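Local coordinates for protein putative polyketide cyclase (Acidithiobacillus ferrooxidans, PDB 3F9S) that is of unproven function but probably acts as a polyketide cyclase of the SnoaL-like kind, at residues A[3-16]-A[72-86]. Numbering follows the deposited sequence.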
ATOM      1  N   SER A   3       6.352 -21.950  -2.964  1.00 33.96           N
ATOM      2  CA  SER A   3       6.622 -20.723  -3.737  1.00 34.60           C
ATOM      3  C   SER A   3       5.764 -20.763  -5.021  1.00 33.92           C
ATOM      4  O   SER A   3       4.952 -21.690  -5.233  1.00 31.85           O
ATOM      5  CB  SER A   3       8.109 -20.434  -4.028  1.00 36.81           C
ATOM      6  OG  SER A   3       8.270 -19.092  -4.465  1.00 33.23           O
ATOM      7  N   ILE A   4       5.944 -19.765  -5.868  1.00 32.18           N
ATOM      8  CA  ILE A   4       5.030 -19.581  -6.965  1.00 30.95           C
ATOM      9  C   ILE A   4       5.190 -20.534  -8.118  1.00 29.90           C
ATOM     10  O   ILE A   4       6.252 -21.127  -8.339  1.00 28.84           O
ATOM     11  CB  ILE A   4       5.052 -18.148  -7.529  1.00 31.13           C
ATOM     12  CG1 ILE A   4       6.417 -17.793  -8.137  1.00 34.33           C
ATOM     13  CG2 ILE A   4       4.595 -17.124  -6.497  1.00 30.12           C
ATOM     14  CD1 ILE A   4       6.308 -16.546  -8.933  1.00 43.70           C
ATOM     15  N   SER A   5       4.111 -20.647  -8.878  1.00 29.83           N
ATOM     16  CA  SER A   5       4.169 -21.358 -10.129  1.00 29.82           C
ATOM     17  C   SER A   5       4.328 -20.270 -11.181  1.00 28.67           C
ATOM     18  O   SER A   5       4.168 -19.055 -10.909  1.00 27.76           O
ATOM     19  CB  SER A   5       2.923 -22.199 -10.391  1.00 31.16           C
ATOM     20  OG  SER A   5       1.861 -21.442 -10.934  1.00 30.25           O
ATOM     21  N   SER A   6       4.573 -20.731 -12.397  1.00 28.89           N
ATOM     22  CA  SER A   6       4.706 -19.863 -13.572  1.00 29.08           C
ATOM     23  C   SER A   6       3.477 -18.988 -13.850  1.00 28.39           C
ATOM     24  O   SER A   6       3.572 -17.997 -14.569  1.00 29.42           O
ATOM     25  CB  SER A   6       4.972 -20.714 -14.819  1.00 28.32           C
ATOM     26  OG  SER A   6       3.875 -21.553 -15.114  1.00 26.83           O
ATOM     27  N   LYS A   7       2.324 -19.373 -13.310  1.00 26.30           N
ATOM     28  CA  LYS A   7       1.073 -18.675 -13.555  1.00 27.12           C
ATOM     29  C   LYS A   7       0.571 -17.780 -12.433  1.00 24.04           C
ATOM     30  O   LYS A   7      -0.577 -17.361 -12.469  1.00 23.38           O
ATOM     31  CB  LYS A   7       0.016 -19.699 -13.987  1.00 27.98           C
ATOM     32  CG  LYS A   7       0.397 -20.300 -15.333  1.00 27.79           C
ATOM     33  CD  LYS A   7      -0.697 -21.123 -15.971  1.00 31.83           C
ATOM     34  CE  LYS A   7      -0.246 -21.582 -17.376  1.00 33.56           C
ATOM     35  NZ  LYS A   7       0.106 -20.473 -18.300  1.00 35.63           N
ATOM     36  N   ALA A   8       1.430 -17.467 -11.465  1.00 23.86           N
ATOM     37  CA  ALA A   8       1.050 -16.643 -10.313  1.00 24.95           C
ATOM     38  C   ALA A   8       0.312 -15.367 -10.697  1.00 24.58           C
ATOM     39  O   ALA A   8      -0.737 -15.043 -10.123  1.00 24.92           O
ATOM     40  CB  ALA A   8       2.302 -16.296  -9.465  1.00 24.49           C
ATOM     41  N   LYS A   9       0.834 -14.637 -11.678  1.00 24.35           N
ATOM     42  CA  LYS A   9       0.174 -13.367 -12.065  1.00 23.67           C
ATOM     43  C   LYS A   9      -1.224 -13.578 -12.656  1.00 24.82           C
ATOM     44  O   LYS A   9      -2.177 -12.838 -12.320  1.00 25.34           O
ATOM     45  CB  LYS A   9       1.030 -12.564 -13.034  1.00 24.01           C
ATOM     46  CG  LYS A   9       2.253 -12.006 -12.334  1.00 23.57           C
ATOM     47  CD  LYS A   9       3.000 -11.105 -13.260  1.00 21.78           C
ATOM     48  CE  LYS A   9       4.297 -10.582 -12.660  1.00 24.68           C
ATOM     49  NZ  LYS A   9       4.948  -9.582 -13.547  1.00 23.29           N
ATOM     50  N   GLU A  10      -1.324 -14.590 -13.514  1.00 25.73           N
ATOM     51  CA  GLU A  10      -2.601 -14.941 -14.136  0.50 26.98           C
ATOM     52  C   GLU A  10      -3.577 -15.394 -13.048  1.00 25.15           C
ATOM     53  O   GLU A  10      -4.746 -15.029 -13.077  1.00 24.82           O
ATOM     54  CB  GLU A  10      -2.398 -15.984 -15.243  0.50 27.39           C
ATOM     55  CG  GLU A  10      -1.743 -15.378 -16.498  0.50 28.81           C
ATOM     56  CD  GLU A  10      -1.055 -16.390 -17.412  0.50 31.06           C
ATOM     57  OE1 GLU A  10      -0.048 -16.999 -16.991  0.50 37.84           O
ATOM     58  OE2 GLU A  10      -1.473 -16.534 -18.582  0.50 39.33           O
ATOM     59  N   ILE A  11      -3.076 -16.162 -12.088  1.00 24.48           N
ATOM     60  CA  ILE A  11      -3.881 -16.650 -10.966  1.00 24.33           C
ATOM     61  C   ILE A  11      -4.450 -15.489 -10.156  1.00 25.68           C
ATOM     62  O   ILE A  11      -5.652 -15.454  -9.909  1.00 26.34           O
ATOM     63  CB  ILE A  11      -3.072 -17.598 -10.070  1.00 25.16           C
ATOM     64  CG1 ILE A  11      -2.854 -18.925 -10.786  1.00 26.42           C
ATOM     65  CG2 ILE A  11      -3.778 -17.824  -8.718  1.00 25.90           C
ATOM     66  CD1 ILE A  11      -1.735 -19.703 -10.201  1.00 29.03           C
ATOM     67  N   LEU A  12      -3.602 -14.534  -9.775  1.00 25.81           N
ATOM     68  CA  LEU A  12      -4.056 -13.351  -9.023  1.00 27.15           C
ATOM     69  C   LEU A  12      -5.065 -12.555  -9.787  1.00 27.07           C
ATOM     70  O   LEU A  12      -6.043 -12.092  -9.216  1.00 30.12           O
ATOM     71  CB  LEU A  12      -2.926 -12.378  -8.675  1.00 28.37           C
ATOM     72  CG  LEU A  12      -2.081 -12.615  -7.444  1.00 32.82           C
ATOM     73  CD1 LEU A  12      -1.164 -11.397  -7.201  1.00 28.74           C
ATOM     74  CD2 LEU A  12      -2.958 -12.911  -6.225  1.00 31.40           C
ATOM     75  N   THR A  13      -4.793 -12.387 -11.071  1.00 26.00           N
ATOM     76  CA  THR A  13      -5.694 -11.681 -11.941  1.00 26.09           C
ATOM     77  C   THR A  13      -7.074 -12.353 -11.944  1.00 25.94           C
ATOM     78  O   THR A  13      -8.062 -11.655 -11.713  1.00 25.97           O
ATOM     79  CB  THR A  13      -5.148 -11.532 -13.349  1.00 25.73           C
ATOM     80  OG1 THR A  13      -3.848 -10.929 -13.300  1.00 23.92           O
ATOM     81  CG2 THR A  13      -6.096 -10.661 -14.219  1.00 27.74           C
ATOM     82  N   GLN A  14      -7.128 -13.674 -12.123  1.00 26.37           N
ATOM     83  CA  GLN A  14      -8.416 -14.403 -12.180  0.50 26.20           C
ATOM     84  C   GLN A  14      -9.103 -14.390 -10.818  1.00 25.72           C
ATOM     85  O   GLN A  14     -10.299 -14.155 -10.723  1.00 26.31           O
ATOM     86  CB  GLN A  14      -8.238 -15.859 -12.639  0.50 27.33           C
ATOM     87  CG  GLN A  14      -9.550 -16.488 -13.131  0.50 26.91           C
ATOM     88  CD  GLN A  14      -9.488 -17.991 -13.407  0.50 27.65           C
ATOM     89  OE1 GLN A  14      -8.729 -18.733 -12.778  0.50 32.48           O
ATOM     90  NE2 GLN A  14     -10.333 -18.447 -14.320  0.50 28.93           N
ATOM     91  N   PHE A  15      -8.325 -14.688  -9.779  1.00 23.27           N
ATOM     92  CA  PHE A  15      -8.787 -14.671  -8.398  1.00 24.11           C
ATOM     93  C   PHE A  15      -9.422 -13.335  -8.029  1.00 24.60           C
ATOM     94  O   PHE A  15     -10.524 -13.294  -7.500  1.00 26.09           O
ATOM     95  CB  PHE A  15      -7.594 -14.958  -7.489  1.00 25.45           C
ATOM     96  CG  PHE A  15      -7.708 -14.402  -6.099  1.00 29.35           C
ATOM     97  CD1 PHE A  15      -8.586 -14.922  -5.170  1.00 29.40           C
ATOM     98  CD2 PHE A  15      -6.890 -13.343  -5.734  1.00 33.80           C
ATOM     99  CE1 PHE A  15      -8.635 -14.378  -3.874  1.00 27.88           C
ATOM    100  CE2 PHE A  15      -6.937 -12.813  -4.482  1.00 31.24           C
ATOM    101  CZ  PHE A  15      -7.803 -13.318  -3.553  1.00 27.13           C
ATOM    102  N   THR A  16      -8.721 -12.250  -8.353  1.00 22.96           N
ATOM    103  CA  THR A  16      -9.190 -10.902  -8.057  1.00 23.53           C
ATOM    104  C   THR A  16     -10.483 -10.649  -8.791  1.00 23.94           C
ATOM    105  O   THR A  16     -11.436 -10.125  -8.218  1.00 25.08           O
ATOM    106  CB  THR A  16      -8.123  -9.851  -8.432  1.00 24.14           C
ATOM    107  OG1 THR A  16      -6.943 -10.093  -7.648  1.00 27.04           O
ATOM    108  CG2 THR A  16      -8.617  -8.427  -8.179  1.00 24.68           C
ATOM    109  N   PHE A  72     -12.075  -4.358  -8.621  1.00 26.47           N
ATOM    110  CA  PHE A  72     -10.637  -4.123  -8.529  1.00 26.71           C
ATOM    111  C   PHE A  72     -10.103  -4.065  -9.943  1.00 27.71           C
ATOM    112  O   PHE A  72     -10.492  -4.864 -10.789  1.00 30.00           O
ATOM    113  CB  PHE A  72      -9.952  -5.234  -7.776  1.00 27.77           C
ATOM    114  CG  PHE A  72     -10.259  -5.222  -6.324  1.00 26.75           C
ATOM    115  CD1 PHE A  72     -11.483  -5.703  -5.862  1.00 29.79           C
ATOM    116  CD2 PHE A  72      -9.348  -4.712  -5.415  1.00 29.59           C
ATOM    117  CE1 PHE A  72     -11.781  -5.685  -4.503  1.00 25.28           C
ATOM    118  CE2 PHE A  72      -9.631  -4.695  -4.061  1.00 30.43           C
ATOM    119  CZ  PHE A  72     -10.839  -5.201  -3.596  1.00 25.89           C
ATOM    120  N   ASP A  73      -9.215  -3.108 -10.174  1.00 27.60           N
ATOM    121  CA  ASP A  73      -8.618  -2.855 -11.465  1.00 27.07           C
ATOM    122  C   ASP A  73      -7.126  -2.917 -11.213  1.00 25.56           C
ATOM    123  O   ASP A  73      -6.531  -1.951 -10.747  1.00 27.04           O
ATOM    124  CB  ASP A  73      -9.099  -1.480 -11.944  1.00 28.28           C
ATOM    125  CG  ASP A  73      -8.437  -1.018 -13.220  1.00 32.35           C
ATOM    126  OD1 ASP A  73      -7.689  -1.786 -13.863  1.00 36.19           O
ATOM    127  OD2 ASP A  73      -8.684   0.156 -13.556  1.00 38.75           O
ATOM    128  N   ILE A  74      -6.536  -4.059 -11.561  1.00 24.19           N
ATOM    129  CA  ILE A  74      -5.138  -4.319 -11.281  1.00 23.97           C
ATOM    130  C   ILE A  74      -4.339  -3.375 -12.155  1.00 23.93           C
ATOM    131  O   ILE A  74      -4.609  -3.241 -13.349  1.00 25.31           O
ATOM    132  CB  ILE A  74      -4.756  -5.782 -11.564  1.00 24.81           C
ATOM    133  CG1 ILE A  74      -5.514  -6.728 -10.633  1.00 26.43           C
ATOM    134  CG2 ILE A  74      -3.247  -6.008 -11.373  1.00 24.50           C
ATOM    135  CD1 ILE A  74      -5.296  -8.180 -10.956  1.00 25.49           C
ATOM    136  N   GLN A  75      -3.397  -2.700 -11.521  1.00 23.43           N
ATOM    137  CA  GLN A  75      -2.502  -1.774 -12.180  1.00 23.12           C
ATOM    138  C   GLN A  75      -1.187  -2.442 -12.482  1.00 24.60           C
ATOM    139  O   GLN A  75      -0.689  -2.324 -13.590  1.00 29.39           O
ATOM    140  CB  GLN A  75      -2.279  -0.541 -11.321  1.00 23.77           C
ATOM    141  CG  GLN A  75      -3.566   0.198 -11.044  1.00 22.08           C
ATOM    142  CD  GLN A  75      -4.270   0.625 -12.294  1.00 27.06           C
ATOM    143  OE1 GLN A  75      -5.304   0.059 -12.669  1.00 28.22           O
ATOM    144  NE2 GLN A  75      -3.682   1.571 -12.989  1.00 22.73           N
ATOM    145  N   GLY A  76      -0.579  -3.065 -11.491  1.00 25.99           N
ATOM    146  CA  GLY A  76       0.693  -3.721 -11.685  1.00 25.64           C
ATOM    147  C   GLY A  76       0.752  -5.005 -10.907  1.00 26.08           C
ATOM    148  O   GLY A  76       0.063  -5.157  -9.892  1.00 24.44           O
ATOM    149  N   LEU A  77       1.553  -5.942 -11.410  1.00 25.24           N
ATOM    150  CA  LEU A  77       1.809  -7.211 -10.717  1.00 25.19           C
ATOM    151  C   LEU A  77       3.312  -7.328 -10.694  1.00 24.20           C
ATOM    152  O   LEU A  77       3.934  -7.244 -11.743  1.00 22.99           O
ATOM    153  CB  LEU A  77       1.198  -8.392 -11.445  1.00 26.59           C
ATOM    154  CG  LEU A  77      -0.318  -8.460 -11.371  1.00 25.82           C
ATOM    155  CD1 LEU A  77      -0.835  -9.543 -12.282  1.00 27.63           C
ATOM    156  CD2 LEU A  77      -0.801  -8.687  -9.944  1.00 26.73           C
ATOM    157  N   PHE A  78       3.870  -7.473  -9.494  1.00 22.79           N
ATOM    158  CA  PHE A  78       5.313  -7.488  -9.294  1.00 23.75           C
ATOM    159  C   PHE A  78       5.635  -8.778  -8.559  1.00 23.86           C
ATOM    160  O   PHE A  78       5.354  -8.886  -7.379  1.00 24.90           O
ATOM    161  CB  PHE A  78       5.723  -6.246  -8.515  1.00 24.78           C
ATOM    162  CG  PHE A  78       5.184  -4.994  -9.106  1.00 24.94           C
ATOM    163  CD1 PHE A  78       5.874  -4.329 -10.110  1.00 24.57           C
ATOM    164  CD2 PHE A  78       3.953  -4.487  -8.679  1.00 26.54           C
ATOM    165  CE1 PHE A  78       5.348  -3.156 -10.672  1.00 23.41           C
ATOM    166  CE2 PHE A  78       3.434  -3.344  -9.253  1.00 25.39           C
ATOM    167  CZ  PHE A  78       4.131  -2.678 -10.233  1.00 25.37           C
ATOM    168  N   ALA A  79       6.183  -9.755  -9.281  1.00 23.52           N
ATOM    169  CA  ALA A  79       6.444 -11.095  -8.769  1.00 24.03           C
ATOM    170  C   ALA A  79       7.879 -11.159  -8.283  1.00 25.54           C
ATOM    171  O   ALA A  79       8.789 -10.745  -8.987  1.00 26.76           O
ATOM    172  CB  ALA A  79       6.222 -12.176  -9.850  1.00 24.63           C
ATOM    173  N   ASP A  80       8.078 -11.647  -7.066  1.00 26.39           N
ATOM    174  CA  ASP A  80       9.427 -11.848  -6.558  1.00 26.55           C
ATOM    175  C   ASP A  80       9.350 -12.960  -5.545  1.00 27.53           C
ATOM    176  O   ASP A  80       8.667 -12.824  -4.533  1.00 25.40           O
ATOM    177  CB  ASP A  80       9.967 -10.580  -5.916  1.00 26.31           C
ATOM    178  CG  ASP A  80      11.396 -10.711  -5.454  1.00 26.54           C
ATOM    179  OD1 ASP A  80      11.961 -11.824  -5.438  1.00 32.89           O
ATOM    180  OD2 ASP A  80      11.998  -9.673  -5.155  1.00 26.67           O
ATOM    181  N   GLY A  81      10.053 -14.053  -5.836  1.00 30.75           N
ATOM    182  CA  GLY A  81      10.110 -15.198  -4.930  1.00 30.64           C
ATOM    183  C   GLY A  81       8.738 -15.813  -4.806  1.00 30.38           C
ATOM    184  O   GLY A  81       8.062 -16.002  -5.813  1.00 34.45           O
ATOM    185  N   ASP A  82       8.307 -16.022  -3.561  1.00 28.64           N
ATOM    186  CA  ASP A  82       6.993 -16.571  -3.219  1.00 28.50           C
ATOM    187  C   ASP A  82       5.858 -15.559  -3.143  1.00 27.07           C
ATOM    188  O   ASP A  82       4.776 -15.884  -2.640  1.00 28.26           O
ATOM    189  CB  ASP A  82       7.088 -17.354  -1.882  1.00 31.00           C
ATOM    190  CG  ASP A  82       7.343 -16.473  -0.636  1.00 37.29           C
ATOM    191  OD1 ASP A  82       7.699 -15.275  -0.737  1.00 43.64           O
ATOM    192  OD2 ASP A  82       7.224 -17.011   0.489  1.00 40.14           O
ATOM    193  N   ALA A  83       6.092 -14.352  -3.650  1.00 25.56           N
ATOM    194  CA  ALA A  83       5.124 -13.278  -3.544  1.00 25.04           C
ATOM    195  C   ALA A  83       4.877 -12.602  -4.872  1.00 24.39           C
ATOM    196  O   ALA A  83       5.737 -12.577  -5.746  1.00 24.09           O
ATOM    197  CB  ALA A  83       5.586 -12.256  -2.540  1.00 25.56           C
ATOM    198  N   VAL A  84       3.671 -12.071  -5.000  1.00 24.55           N
ATOM    199  CA  VAL A  84       3.317 -11.215  -6.108  1.00 24.01           C
ATOM    200  C   VAL A  84       2.608 -10.033  -5.476  1.00 22.64           C
ATOM    201  O   VAL A  84       1.615 -10.202  -4.794  1.00 24.80           O
ATOM    202  CB  VAL A  84       2.436 -11.855  -7.157  1.00 25.33           C
ATOM    203  CG1 VAL A  84       2.196 -10.851  -8.310  1.00 26.01           C
ATOM    204  CG2 VAL A  84       3.107 -13.138  -7.696  1.00 23.84           C
ATOM    205  N   VAL A  85       3.155  -8.855  -5.698  1.00 23.34           N
ATOM    206  CA  VAL A  85       2.534  -7.624  -5.238  1.00 23.34           C
ATOM    207  C   VAL A  85       1.602  -7.154  -6.343  1.00 23.41           C
ATOM    208  O   VAL A  85       2.011  -7.100  -7.507  1.00 24.91           O
ATOM    209  CB  VAL A  85       3.539  -6.527  -4.943  1.00 22.23           C
ATOM    210  CG1 VAL A  85       2.787  -5.306  -4.355  1.00 24.40           C
ATOM    211  CG2 VAL A  85       4.628  -6.984  -3.956  1.00 25.82           C
HETATM  212  N   MSE A  86       0.361  -6.815  -5.984  1.00 24.58           N
HETATM  213  CA  MSE A  86      -0.624  -6.322  -6.904  1.00 25.25           C
HETATM  214  C   MSE A  86      -0.948  -4.909  -6.458  1.00 24.47           C
HETATM  215  O   MSE A  86      -1.263  -4.695  -5.291  1.00 26.07           O
HETATM  216  CB  MSE A  86      -1.894  -7.165  -6.795  1.00 25.46           C
HETATM  217  CG  MSE A  86      -2.963  -6.816  -7.773  1.00 25.74           C
HETATM  218 SE   MSE A  86      -4.440  -7.968  -7.135  0.75 38.49          SE
HETATM  219  CE  MSE A  86      -5.277  -6.992  -5.802  1.00 45.34           C
TER
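Ser3 rests its hydroxyl on the type II' turn that joins strands 72-80 and 83-86, OG lying 3.1 Å from Asp82 CA. Ile4 follows alongside, CG1 at 3.4 Å from Gly81 O and CG2 over the Asp82 backbone. After a turn the helix begins, and Ala8 sets CB against Val84 CG2. Lys9 runs extended past Leu77 in the opposite direction, its methylenes on Leu77 CB and CD1, CE against Ala79 CB, until NZ donates to Leu77 O (3.1 Å). That ammonium stands above the carbonyl plane, 52° out of it, and also forms a salt bridge with Asp80 of the second subunit. A methionine in its place would probably leave that carboxylate without its positive mate across the dimer and Leu77 O without this donor. Leu12 slides CD1 beside Val84 CG1 (3.6 Å) and reaches Leu77 CD2. Thr13 OG1, hydrogen-bonded to Lys9 O, meets Leu77 CD1, while Ile74 CD1 abuts Thr13 CA. In Thr16 chi1 (-61°) sets OG1 anti to the carbonyl carbon, where it donates a hydrogen bond to Leu12 O and meets the selenium of Met86, present as selenomethionine, tip to tip at 3.3 Å, whereas CG2 packs on Phe72 CB. Helix 8-21 thus lies across the edge hairpin of the curved NTF2-like sheet, with strand 107-118 continuing the surface through Tyr116 and Phe118 under Leu12.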